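Local coordinates for protein mevalonate diphosphate decarboxylase (Legionella pneumophila, PDB 3LTO) that probably catalyses the ATP-dependent decarboxylation of mevalonate diphosphate to isopentenyl diphosphate, a step of the mevalonate pathway of isoprenoid lipid synthesis, at residues D241-Q244 with L245-T248; P57-I60 with P61-E65; R301-K304 with S305-V309. All coordinates share one frame; numbering follows the deposited sequence.

How the contacts relate
Along the chain contact 2 comes first, then contact 1, then contact 3. Contact 2 is a surface turn in the loop between strand 54-55 and helix 71-87, in the N-terminal part of the enzyme. Contacts 1 and 3 both lie in the C-terminal part, on the last turns of helix 228-247 and of helix 297-308. Their centres are about 29 Å apart, while contact 2 lies about 35 Å from contact 1 and about 33 Å from contact 3, centre to centre; no two of them touch. The three are thus separate local motifs, two helix ends and one reversal of the chain, spread over both halves of a probable two-part GHMP-kinase-like fold.

Contact 1. Residues D241-Q244 with L245-T248; sequences DMHQ and LFKT
Two torsions bring H243 and F246 together: in both, CG lies beside the backbone N and opposite the carbonyl carbon (chi1 -50° in F246), which sets the phenyl edge against the imidazole. CE2 of F246 stands over the centre of the H243 ring, and the planes are turned 82° apart, a T-shaped pair with its centroids 4.9 Å apart. M242, one helical turn before F246, reaches the same phenyl ring. Its CG lies 3.6 Å from CZ of F246, while the selenium of this selenomethionine approaches obliquely in a loose Met-aromatic contact, 5.4 Å from the ring centroid. The carbonyl oxygen of M242 sits over one face of the phenyl ring. Beyond the segments, F253 and Y255 also pack their rings against F246, so the phenyl group belongs to a buried aromatic cluster.

Of the backbone bonds across this turn, the one from L245 N to D241 O, at 3.2 Å, is the one that is not weak. OD2 of D241 forms salt bridges with R208 and R211 of helix 208-224. T248 OG1 gives its hydrogen to Q244 O at 2.8 Å, and S202 is a second partner of this hydroxyl. The result is a threonine hydroxyl bonded to the carbonyl four residues earlier, near the C-terminal end of helix 228-247, with a T-shaped His-Phe pair on the buried side.

Contact 2. Residues P57-I60 with P61-E65; sequences PLTI and PGAPE
Among the flat groups, the peptide carbonyl of A63 gathers the most: T59 N meets its oxygen nearly end-on at 2.7 Å, and T59 OG1 adds a second bond of 3.1 Å, tilted from the carbonyl plane. The carbonyl of T59 takes G62 N from above its plane, 55° out of it, and P57 O likewise receives E65 N from above its plane, at 2.9 Å. Of the carboxylate of E65, OE1 is joined to L58 O through a water that donates to both, while OE2 has a weak bond to N67; a second water bridges P57 O and E65 O.

The threonine hydroxyl stands between its own N and carbonyl carbon (chi1 61°), which turns OG1 inward across the turn, to 3.2 Å from CD of P61. On the L58 side, methyl CD2 touches CA of P64 at 3.7 Å, and CA of L58 makes a CH...O contact with A63 O. L58 also pairs through its backbone with S97, which joins the loop to strand 93-99 of the mixed sheet.

I60 and P61 are the central residues of a type I beta turn from T59 to G62, closed by G62 N to T59 O. G62 has a positive phi, 116°, where a CB would be jammed against the carbonyl oxygen of P61. With T59 N bonded to A63 O, this fits the type I turn plus G1 bulge of a tight hairpin, though the arms have a single bridge, L58 with P64, and no regular strand.

Contact 3. Residues R301-K304 with S305-V309; sequences RQFK and SDHLV
Apolar and ring contacts gather round F303 and bind it to the turn after it. CB of H307 lies over one face of the phenyl ring, toward its rim, 4.2 Å from the centroid and 18° off the ring normal, a CH-pi contact. The two rings are only 29° from parallel but so far offset that they share little face. CE1 of F303 also meets CD1 of L308 at 3.5 Å. With CG opposite the backbone N (chi1 -180°), the phenyl ring projects outward from the helix and leans toward its C-terminal end, where both partners are; it lies against V266, I267 and F270 of helix 258-274, the last of these edge-to-face.

Backbone bonds run in the i to i+4 pattern: S305 N to R301 O, D306 N to Q302 O and H307 N to F303 O. At K304 O the pattern changes, for the oxygen receives L308 N at 2.9 Å from above its carbonyl plane and V309 N at 2.8 Å nearly end-on. The second of these is an i to i+5 bond, so the end of helix 297-308 widens into a pi-type turn with one carbonyl shared by two amides.

Polar side chains take part as well. S305 OG gives a hydrogen bond of 2.7 Å to R301 O, approaching from the other face of the carbonyl from S305 N, so the two donors grip one oxygen. The amide oxygen of Q302 is bonded to K274, while its aliphatic CG makes a carbon contact of 3.6 Å with OD2 of D306. ND1 of H307, near CD2 of F303, is buried here without any hydrogen-bonding partner in the model.

Contact 1. Residues D241-Q244 with L245-T248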
ATOM      1  N   ASP A 241      14.156 -21.681  -5.671  1.00 11.96           N
ATOM      2  CA  ASP A 241      13.494 -21.059  -6.816  1.00 10.66           C
ATOM      3  C   ASP A 241      14.338 -19.868  -7.236  1.00 10.99           C
ATOM      4  O   ASP A 241      14.787 -19.766  -8.380  1.00 10.96           O
ATOM      5  CB  ASP A 241      12.104 -20.568  -6.405  1.00 10.85           C
ATOM      6  CG  ASP A 241      11.321 -19.966  -7.564  1.00 10.94           C
ATOM      7  OD1 ASP A 241      11.897 -19.727  -8.644  1.00 15.03           O
ATOM      8  OD2 ASP A 241      10.115 -19.726  -7.388  1.00 10.20           O
HETATM    9  N   MSE A 242      14.564 -18.970  -6.284  1.00 12.05           N
HETATM   10  CA  MSE A 242      15.352 -17.783  -6.559  1.00 10.74           C
HETATM   11  C   MSE A 242      16.716 -18.132  -7.129  1.00  9.39           C
HETATM   12  O   MSE A 242      17.106 -17.592  -8.157  1.00  8.72           O
HETATM   13  CB  MSE A 242      15.534 -16.940  -5.293  1.00 13.95           C
HETATM   14  CG  MSE A 242      16.423 -15.721  -5.499  1.00 14.94           C
HETATM   15 SE   MSE A 242      16.396 -14.457  -4.036  1.00 27.39          SE
HETATM   16  CE  MSE A 242      17.593 -15.332  -2.843  1.00 15.21           C
ATOM     17  N   HIS A 243      17.444 -19.032  -6.473  1.00  7.36           N
ATOM     18  CA  HIS A 243      18.765 -19.388  -6.968  1.00  8.37           C
ATOM     19  C   HIS A 243      18.743 -20.009  -8.353  1.00  8.22           C
ATOM     20  O   HIS A 243      19.682 -19.833  -9.108  1.00  9.64           O
ATOM     21  CB  HIS A 243      19.498 -20.280  -5.955  1.00  8.00           C
ATOM     22  CG  HIS A 243      20.069 -19.504  -4.806  1.00  8.21           C
ATOM     23  ND1 HIS A 243      21.397 -19.144  -4.739  1.00 10.67           N
ATOM     24  CD2 HIS A 243      19.471 -18.929  -3.737  1.00  9.20           C
ATOM     25  CE1 HIS A 243      21.593 -18.380  -3.680  1.00 10.04           C
ATOM     26  NE2 HIS A 243      20.438 -18.233  -3.055  1.00 10.26           N
ATOM     27  N   GLN A 244      17.673 -20.712  -8.699  1.00  8.86           N
ATOM     28  CA  GLN A 244      17.588 -21.284 -10.037  1.00 10.33           C
ATOM     29  C   GLN A 244      17.541 -20.130 -11.039  1.00 11.55           C
ATOM     30  O   GLN A 244      18.008 -20.259 -12.170  1.00 12.85           O
ATOM     31  CB  GLN A 244      16.334 -22.154 -10.193  1.00  9.27           C
ATOM     32  CG  GLN A 244      16.085 -22.579 -11.635  1.00  9.46           C
ATOM     33  CD  GLN A 244      15.043 -23.679 -11.771  1.00  9.14           C
ATOM     34  OE1 GLN A 244      15.359 -24.797 -12.196  1.00  9.61           O
ATOM     35  NE2 GLN A 244      13.796 -23.371 -11.410  1.00  8.53           N
ATOM     36  N   LEU A 245      16.977 -19.001 -10.615  1.00 11.92           N
ATOM     37  CA  LEU A 245      16.887 -17.822 -11.475  1.00 11.66           C
ATOM     38  C   LEU A 245      18.281 -17.354 -11.876  1.00 10.17           C
ATOM     39  O   LEU A 245      18.523 -17.017 -13.029  1.00  8.83           O
ATOM     40  CB  LEU A 245      16.155 -16.690 -10.751  1.00 10.63           C
ATOM     41  CG  LEU A 245      14.706 -16.336 -11.111  1.00 13.00           C
ATOM     42  CD1 LEU A 245      13.862 -17.572 -11.342  1.00 11.05           C
ATOM     43  CD2 LEU A 245      14.135 -15.480  -9.981  1.00 10.91           C
ATOM     44  N   PHE A 246      19.201 -17.342 -10.919  1.00 10.68           N
ATOM     45  CA  PHE A 246      20.562 -16.907 -11.208  1.00 11.23           C
ATOM     46  C   PHE A 246      21.231 -17.787 -12.273  1.00 11.14           C
ATOM     47  O   PHE A 246      21.852 -17.282 -13.208  1.00 12.31           O
ATOM     48  CB  PHE A 246      21.427 -16.917  -9.934  1.00  8.36           C
ATOM     49  CG  PHE A 246      20.804 -16.216  -8.747  1.00  7.93           C
ATOM     50  CD1 PHE A 246      20.155 -15.000  -8.892  1.00  8.02           C
ATOM     51  CD2 PHE A 246      20.909 -16.766  -7.466  1.00  7.79           C
ATOM     52  CE1 PHE A 246      19.614 -14.335  -7.781  1.00 10.35           C
ATOM     53  CE2 PHE A 246      20.376 -16.116  -6.352  1.00  6.35           C
ATOM     54  CZ  PHE A 246      19.724 -14.891  -6.511  1.00  8.40           C
ATOM     55  N   LYS A 247      21.098 -19.101 -12.146  1.00 11.97           N
ATOM     56  CA  LYS A 247      21.745 -19.996 -13.102  1.00 11.89           C
ATOM     57  C   LYS A 247      21.003 -20.246 -14.409  1.00 12.58           C
ATOM     58  O   LYS A 247      21.501 -20.972 -15.274  1.00 14.26           O
ATOM     59  CB  LYS A 247      22.075 -21.338 -12.437  1.00 10.29           C
ATOM     60  CG  LYS A 247      20.880 -22.224 -12.147  1.00  9.22           C
ATOM     61  CD  LYS A 247      21.323 -23.561 -11.560  1.00  6.82           C
ATOM     62  CE  LYS A 247      20.161 -24.536 -11.433  1.00  5.49           C
ATOM     63  NZ  LYS A 247      20.557 -25.763 -10.698  1.00  5.52           N
ATOM     64  N   THR A 248      19.820 -19.663 -14.570  1.00 12.87           N
ATOM     65  CA  THR A 248      19.084 -19.847 -15.822  1.00 12.54           C
ATOM     66  C   THR A 248      18.916 -18.530 -16.581  1.00 14.27           C
ATOM     67  O   THR A 248      18.113 -18.442 -17.503  1.00 15.11           O
ATOM     68  CB  THR A 248      17.689 -20.473 -15.596  1.00  9.85           C
ATOM     69  OG1 THR A 248      16.951 -19.671 -14.677  1.00 10.14           O
ATOM     70  CG2 THR A 248      17.811 -21.882 -15.037  1.00 11.64           C
TER

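Contact 2. Residues P57-I60 with P61-E65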
ATOM      1  N   PRO A  57      32.576   4.558   6.768  1.00  9.56           N
ATOM      2  CA  PRO A  57      32.215   3.327   7.473  1.00 11.16           C
ATOM      3  C   PRO A  57      33.290   3.019   8.524  1.00 13.65           C
ATOM      4  O   PRO A  57      34.461   3.352   8.336  1.00 13.41           O
ATOM      5  CB  PRO A  57      32.170   2.295   6.350  1.00 11.04           C
ATOM      6  CG  PRO A  57      33.246   2.789   5.411  1.00  9.70           C
ATOM      7  CD  PRO A  57      32.957   4.279   5.371  1.00  8.26           C
ATOM      8  N   LEU A  58      32.887   2.398   9.628  1.00 14.66           N
ATOM      9  CA  LEU A  58      33.815   2.072  10.706  1.00 15.73           C
ATOM     10  C   LEU A  58      33.724   0.606  11.095  1.00 16.75           C
ATOM     11  O   LEU A  58      32.696  -0.042  10.869  1.00 16.35           O
ATOM     12  CB  LEU A  58      33.513   2.931  11.941  1.00 16.26           C
ATOM     13  CG  LEU A  58      33.503   4.460  11.816  1.00 17.35           C
ATOM     14  CD1 LEU A  58      33.055   5.068  13.139  1.00 17.63           C
ATOM     15  CD2 LEU A  58      34.889   4.971  11.430  1.00 16.66           C
ATOM     16  N   THR A  59      34.804   0.089  11.675  1.00 17.25           N
ATOM     17  CA  THR A  59      34.841  -1.296  12.132  1.00 19.77           C
ATOM     18  C   THR A  59      34.170  -1.357  13.500  1.00 21.30           C
ATOM     19  O   THR A  59      33.927  -0.325  14.133  1.00 20.45           O
ATOM     20  CB  THR A  59      36.281  -1.819  12.281  1.00 19.37           C
ATOM     21  OG1 THR A  59      36.976  -1.031  13.256  1.00 20.82           O
ATOM     22  CG2 THR A  59      37.005  -1.759  10.953  1.00 18.51           C
ATOM     23  N   ILE A  60      33.880  -2.567  13.963  1.00 25.13           N
ATOM     24  CA  ILE A  60      33.221  -2.733  15.253  1.00 28.97           C
ATOM     25  C   ILE A  60      33.943  -1.963  16.364  1.00 30.17           C
ATOM     26  O   ILE A  60      33.306  -1.270  17.162  1.00 32.64           O
ATOM     27  CB  ILE A  60      33.101  -4.231  15.616  1.00 29.72           C
ATOM     28  CG1 ILE A  60      32.566  -5.007  14.403  1.00 30.47           C
ATOM     29  CG2 ILE A  60      32.138  -4.413  16.792  1.00 31.48           C
ATOM     30  CD1 ILE A  60      32.371  -6.496  14.643  1.00 29.83           C
ATOM     31  N   PRO A  61      35.283  -2.063  16.429  1.00 30.29           N
ATOM     32  CA  PRO A  61      36.037  -1.349  17.464  1.00 30.72           C
ATOM     33  C   PRO A  61      35.889   0.175  17.398  1.00 30.90           C
ATOM     34  O   PRO A  61      36.035   0.856  18.412  1.00 33.17           O
ATOM     35  CB  PRO A  61      37.475  -1.792  17.210  1.00 30.29           C
ATOM     36  CG  PRO A  61      37.311  -3.160  16.671  1.00 30.61           C
ATOM     37  CD  PRO A  61      36.160  -2.999  15.706  1.00 30.14           C
ATOM     38  N   GLY A  62      35.609   0.711  16.211  1.00 29.91           N
ATOM     39  CA  GLY A  62      35.460   2.156  16.070  1.00 27.89           C
ATOM     40  C   GLY A  62      36.492   2.828  15.166  1.00 26.48           C
ATOM     41  O   GLY A  62      36.582   4.059  15.109  1.00 25.17           O
ATOM     42  N   ALA A  63      37.275   2.021  14.454  1.00 24.98           N
ATOM     43  CA  ALA A  63      38.298   2.536  13.552  1.00 22.81           C
ATOM     44  C   ALA A  63      37.808   2.530  12.107  1.00 20.74           C
ATOM     45  O   ALA A  63      36.996   1.691  11.721  1.00 20.31           O
ATOM     46  CB  ALA A  63      39.562   1.698  13.671  1.00 21.17           C
ATOM     47  N   PRO A  64      38.300   3.472  11.292  1.00 19.74           N
ATOM     48  CA  PRO A  64      37.901   3.556   9.888  1.00 18.67           C
ATOM     49  C   PRO A  64      38.034   2.226   9.172  1.00 18.52           C
ATOM     50  O   PRO A  64      39.034   1.524   9.324  1.00 17.29           O
ATOM     51  CB  PRO A  64      38.854   4.599   9.326  1.00 18.64           C
ATOM     52  CG  PRO A  64      39.006   5.540  10.476  1.00 19.59           C
ATOM     53  CD  PRO A  64      39.185   4.596  11.650  1.00 20.37           C
ATOM     54  N   GLU A  65      37.012   1.875   8.401  1.00 17.46           N
ATOM     55  CA  GLU A  65      37.038   0.638   7.641  1.00 17.86           C
ATOM     56  C   GLU A  65      37.571   0.965   6.249  1.00 16.96           C
ATOM     57  O   GLU A  65      37.267   2.025   5.693  1.00 12.73           O
ATOM     58  CB  GLU A  65      35.628   0.056   7.536  1.00 20.48           C
ATOM     59  CG  GLU A  65      35.527  -1.241   6.748  1.00 23.14           C
ATOM     60  CD  GLU A  65      34.103  -1.765   6.711  1.00 25.51           C
ATOM     61  OE1 GLU A  65      33.539  -2.040   7.792  1.00 27.90           O
ATOM     62  OE2 GLU A  65      33.541  -1.893   5.608  1.00 26.76           O
TER
HETATM   63  O   HOH W   1      36.150   4.296   6.344  1.00 17.24           O
HETATM   64  O   HOH W   2      31.137  -0.716   8.483  1.00 26.39           O

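Contact 3. Residues R301-K304 with S305-V309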
ATOM      1  N   ARG A 301      22.503 -28.088  18.513  1.00 16.03           N
ATOM      2  CA  ARG A 301      23.855 -28.384  18.966  1.00 16.00           C
ATOM      3  C   ARG A 301      24.278 -29.755  18.434  1.00 14.85           C
ATOM      4  O   ARG A 301      25.440 -29.967  18.082  1.00 13.82           O
ATOM      5  CB  ARG A 301      23.921 -28.356  20.498  1.00 16.95           C
ATOM      6  CG  ARG A 301      25.304 -28.639  21.075  1.00 17.80           C
ATOM      7  CD  ARG A 301      25.334 -28.488  22.603  1.00 20.81           C
ATOM      8  NE  ARG A 301      26.509 -29.137  23.192  1.00 24.58           N
ATOM      9  CZ  ARG A 301      27.771 -28.839  22.888  1.00 27.68           C
ATOM     10  NH1 ARG A 301      28.038 -27.890  21.998  1.00 30.99           N
ATOM     11  NH2 ARG A 301      28.773 -29.499  23.458  1.00 25.43           N
ATOM     12  N   GLN A 302      23.330 -30.681  18.359  1.00 13.63           N
ATOM     13  CA  GLN A 302      23.623 -32.019  17.854  1.00 14.50           C
ATOM     14  C   GLN A 302      23.991 -31.976  16.365  1.00 13.74           C
ATOM     15  O   GLN A 302      24.900 -32.669  15.919  1.00 10.85           O
ATOM     16  CB  GLN A 302      22.415 -32.939  18.078  1.00 17.46           C
ATOM     17  CG  GLN A 302      22.570 -34.343  17.510  1.00 23.64           C
ATOM     18  CD  GLN A 302      21.336 -35.211  17.734  1.00 27.80           C
ATOM     19  OE1 GLN A 302      21.273 -36.353  17.269  1.00 31.42           O
ATOM     20  NE2 GLN A 302      20.351 -34.675  18.451  1.00 27.41           N
ATOM     21  N   PHE A 303      23.285 -31.158  15.593  1.00 14.05           N
ATOM     22  CA  PHE A 303      23.579 -31.053  14.168  1.00 14.06           C
ATOM     23  C   PHE A 303      24.907 -30.322  13.923  1.00 13.66           C
ATOM     24  O   PHE A 303      25.686 -30.703  13.052  1.00 13.30           O
ATOM     25  CB  PHE A 303      22.436 -30.340  13.436  1.00 13.26           C
ATOM     26  CG  PHE A 303      22.669 -30.196  11.964  1.00 13.25           C
ATOM     27  CD1 PHE A 303      23.329 -29.080  11.457  1.00 12.04           C
ATOM     28  CD2 PHE A 303      22.301 -31.211  11.088  1.00 13.12           C
ATOM     29  CE1 PHE A 303      23.625 -28.976  10.097  1.00 12.22           C
ATOM     30  CE2 PHE A 303      22.593 -31.119   9.718  1.00 15.06           C
ATOM     31  CZ  PHE A 303      23.257 -29.997   9.226  1.00 14.22           C
ATOM     32  N   LYS A 304      25.158 -29.268  14.691  1.00 12.73           N
ATOM     33  CA  LYS A 304      26.395 -28.512  14.553  1.00 13.98           C
ATOM     34  C   LYS A 304      27.569 -29.431  14.880  1.00 14.97           C
ATOM     35  O   LYS A 304      28.579 -29.458  14.168  1.00 14.47           O
ATOM     36  CB  LYS A 304      26.388 -27.320  15.514  1.00 14.24           C
ATOM     37  CG  LYS A 304      27.691 -26.528  15.570  1.00 14.99           C
ATOM     38  CD  LYS A 304      27.549 -25.340  16.506  1.00 16.07           C
ATOM     39  CE  LYS A 304      28.768 -24.433  16.457  1.00 20.62           C
ATOM     40  NZ  LYS A 304      28.528 -23.110  17.132  1.00 21.41           N
ATOM     41  N   SER A 305      27.422 -30.184  15.964  1.00 13.19           N
ATOM     42  CA  SER A 305      28.458 -31.105  16.402  1.00 14.22           C
ATOM     43  C   SER A 305      28.707 -32.196  15.370  1.00 14.70           C
ATOM     44  O   SER A 305      29.839 -32.406  14.938  1.00 13.87           O
ATOM     45  CB  SER A 305      28.060 -31.762  17.733  1.00 15.76           C
ATOM     46  OG  SER A 305      27.940 -30.807  18.779  1.00 17.55           O
ATOM     47  N   ASP A 306      27.640 -32.876  14.966  1.00 14.64           N
ATOM     48  CA  ASP A 306      27.764 -33.977  14.023  1.00 17.48           C
ATOM     49  C   ASP A 306      27.997 -33.644  12.549  1.00 16.46           C
ATOM     50  O   ASP A 306      28.485 -34.496  11.805  1.00 15.45           O
ATOM     51  CB  ASP A 306      26.549 -34.916  14.131  1.00 17.35           C
ATOM     52  CG  ASP A 306      26.418 -35.555  15.502  1.00 18.81           C
ATOM     53  OD1 ASP A 306      27.427 -35.641  16.232  1.00 20.57           O
ATOM     54  OD2 ASP A 306      25.301 -35.988  15.850  1.00 22.22           O
ATOM     55  N   HIS A 307      27.669 -32.432  12.110  1.00 15.60           N
ATOM     56  CA  HIS A 307      27.860 -32.119  10.696  1.00 15.62           C
ATOM     57  C   HIS A 307      28.478 -30.777  10.308  1.00 14.86           C
ATOM     58  O   HIS A 307      28.852 -30.590   9.155  1.00 15.61           O
ATOM     59  CB  HIS A 307      26.534 -32.282   9.941  1.00 15.37           C
ATOM     60  CG  HIS A 307      25.921 -33.639  10.076  1.00 14.98           C
ATOM     61  ND1 HIS A 307      25.005 -33.947  11.058  1.00 17.96           N
ATOM     62  CD2 HIS A 307      26.096 -34.774   9.358  1.00 16.58           C
ATOM     63  CE1 HIS A 307      24.640 -35.212  10.939  1.00 16.43           C
ATOM     64  NE2 HIS A 307      25.287 -35.736   9.914  1.00 15.78           N
ATOM     65  N   LEU A 308      28.594 -29.847  11.248  1.00 15.25           N
ATOM     66  CA  LEU A 308      29.163 -28.531  10.938  1.00 14.22           C
ATOM     67  C   LEU A 308      30.601 -28.349  11.405  1.00 14.29           C
ATOM     68  O   LEU A 308      31.459 -27.892  10.649  1.00 14.36           O
ATOM     69  CB  LEU A 308      28.286 -27.436  11.541  1.00 12.87           C
ATOM     70  CG  LEU A 308      27.260 -26.746  10.638  1.00 14.33           C
ATOM     71  CD1 LEU A 308      26.856 -27.643   9.484  1.00 13.56           C
ATOM     72  CD2 LEU A 308      26.060 -26.345  11.480  1.00 12.29           C
ATOM     73  N   VAL A 309      30.855 -28.699  12.659  1.00 15.15           N
ATOM     74  CA  VAL A 309      32.186 -28.580  13.232  1.00 14.28           C
ATOM     75  C   VAL A 309      33.221 -29.313  12.384  1.00 16.06           C
ATOM     76  O   VAL A 309      33.022 -30.471  12.002  1.00 16.41           O
ATOM     77  CB  VAL A 309      32.213 -29.156  14.650  1.00 13.62           C
ATOM     78  CG1 VAL A 309      33.631 -29.192  15.168  1.00 13.54           C
ATOM     79  CG2 VAL A 309      31.320 -28.322  15.555  1.00 13.95           C
TER